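Local coordinates for leucine rich repeat and phosphatase domain containing protein (PDB 3EMU) that probably removes phosphate groups from protein substrates with a dual-specificity phosphatase catalytic domain and probably also carries leucine-rich repeats, at residues G20-L23 with N24-V28. Residues are numbered along the deposited sequence; the frame is centred on the assembly and turned at random.
Sequences GSFL and NAHNV
The amide of Ser21, at the end of strand 17-21, donates a hydrogen bond to the side-chain oxygen of Asn24, with Ser21 N 2.8 Å from Asn24 OD1 and a nearly straight N-H...O angle of 167°. The bond is returned three residues on: Asn24 N donates to Ser21 OG at 3.2 Å. Each residue thus holds the other's backbone amide with its own side chain, the geometry of a capping box, at the start of the turn that leads through 3-10 segment 24-26 to helix 28-33. Both side chains fold back over their main chain to do this, with Ser21 OG and Asn24 CG set between the backbone N and the carbonyl carbon of their own residues. Ser21 N lies tilted from the amide plane of Asn24, whose ND2 is bound by Thr7 O in the N-terminal segment, so the amide group is held at both ends. Round the same turn Ala25 N, 2.9 Å from Ser21 O, donates to that carbonyl, and the methyl of Ala25 rests beside it.

Further along, the imidazole of His26 leans back over the turn. Its ND1 donates to Leu23 O at 3.2 Å, with the oxygen almost in the ring plane, and makes a weak, bent bond to Phe22 O. The extended first torsion of Phe22, chi1 179°, places its ring beside the histidine in an edge-to-face pair: His26 CE1 lies over the phenyl face, 3.4 Å from Phe22 CZ, with the planes at 72°. Asn27 then caps helix 28-33, its OD1 accepting from Tyr30 N while ND2 donates to Leu8 O.

Gly20 and Phe22 also bond through their backbones to Ile92 and Ser94 of the parallel neighbour, strand 89-94. The bonding is consistent with a proton on ND1 of His26, and the reciprocal Ser21-Asn24 bonds satisfy two backbone amides where the chain leaves the sheet.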
loop_
_atom_site.group_PDB
_atom_site.type_symbol
_atom_site.label_atom_id
_atom_site.label_comp_id
_atom_site.label_asym_id
_atom_site.label_seq_id
_atom_site.Cartn_x
_atom_site.Cartn_y
_atom_site.Cartn_z
ATOM N N GLY A 20 1.029 0.582 -7.435
ATOM C CA GLY A 20 1.827 0.300 -8.633
ATOM C C GLY A 20 3.085 -0.573 -8.466
ATOM O O GLY A 20 3.335 -1.163 -7.396
ATOM N N SER A 21 3.884 -0.627 -9.533
ATOM C CA SER A 21 5.117 -1.410 -9.583
ATOM C C SER A 21 6.291 -0.472 -9.897
ATOM O O SER A 21 6.080 0.660 -10.371
ATOM C CB SER A 21 5.008 -2.459 -10.692
ATOM O OG SER A 21 4.836 -1.816 -11.953
ATOM N N PHE A 22 7.517 -0.938 -9.645
ATOM C CA PHE A 22 8.710 -0.263 -10.177
ATOM C C PHE A 22 8.538 0.198 -11.629
ATOM O O PHE A 22 8.866 1.343 -11.970
ATOM C CB PHE A 22 9.944 -1.177 -10.100
ATOM C CG PHE A 22 11.201 -0.531 -10.670
ATOM C CD1 PHE A 22 11.957 0.355 -9.893
ATOM C CD2 PHE A 22 11.609 -0.785 -11.997
ATOM C CE1 PHE A 22 13.090 0.953 -10.423
ATOM C CE2 PHE A 22 12.737 -0.185 -12.527
ATOM C CZ PHE A 22 13.481 0.673 -11.759
ATOM N N LEU A 23 8.029 -0.700 -12.471
ATOM C CA LEU A 23 7.701 -0.365 -13.838
ATOM C C LEU A 23 6.806 0.883 -14.002
ATOM O O LEU A 23 7.262 1.909 -14.543
ATOM C CB LEU A 23 7.117 -1.585 -14.599
ATOM C CG LEU A 23 6.426 -1.313 -15.968
ATOM C CD1 LEU A 23 7.335 -0.498 -16.837
ATOM C CD2 LEU A 23 5.941 -2.554 -16.750
ATOM N N ASN A 24 5.538 0.814 -13.607
ATOM C CA ASN A 24 4.663 1.957 -13.849
ATOM C C ASN A 24 4.937 3.164 -12.946
ATOM O O ASN A 24 4.428 4.234 -13.206
ATOM C CB ASN A 24 3.171 1.577 -13.892
ATOM C CG ASN A 24 2.725 0.795 -12.647
ATOM O OD1 ASN A 24 3.085 1.140 -11.518
ATOM N ND2 ASN A 24 2.019 -0.282 -12.863
ATOM N N ALA A 25 5.805 3.030 -11.943
ATOM C CA ALA A 25 6.258 4.241 -11.243
ATOM C C ALA A 25 6.914 5.237 -12.217
ATOM O O ALA A 25 7.209 6.399 -11.871
ATOM C CB ALA A 25 7.216 3.883 -10.143
ATOM N N HIS A 26 7.171 4.783 -13.440
ATOM C CA HIS A 26 7.934 5.591 -14.386
ATOM C C HIS A 26 6.975 6.340 -15.272
ATOM O O HIS A 26 7.377 7.148 -16.104
ATOM C CB HIS A 26 8.916 4.705 -15.209
ATOM C CG HIS A 26 10.114 4.253 -14.425
ATOM N ND1 HIS A 26 10.124 3.087 -13.692
ATOM C CD2 HIS A 26 11.327 4.829 -14.233
ATOM C CE1 HIS A 26 11.305 2.950 -13.102
ATOM N NE2 HIS A 26 12.049 4.001 -13.408
ATOM N N ASN A 27 5.693 6.048 -15.109
ATOM C CA ASN A 27 4.665 6.771 -15.809
ATOM C C ASN A 27 4.521 8.201 -15.239
ATOM O O ASN A 27 3.597 8.502 -14.477
ATOM C CB ASN A 27 3.361 5.975 -15.792
ATOM C CG ASN A 27 2.347 6.533 -16.747
ATOM O OD1 ASN A 27 2.453 7.692 -17.151
ATOM N ND2 ASN A 27 1.368 5.735 -17.125
ATOM N N VAL A 28 5.445 9.083 -15.637
ATOM C CA VAL A 28 5.573 10.417 -15.074
ATOM C C VAL A 28 4.396 11.338 -15.351
ATOM O O VAL A 28 4.097 12.228 -14.549
ATOM C CB VAL A 28 6.885 11.101 -15.519
ATOM C CG1 VAL A 28 8.049 10.475 -14.788
ATOM C CG2 VAL A 28 7.067 10.964 -17.044
#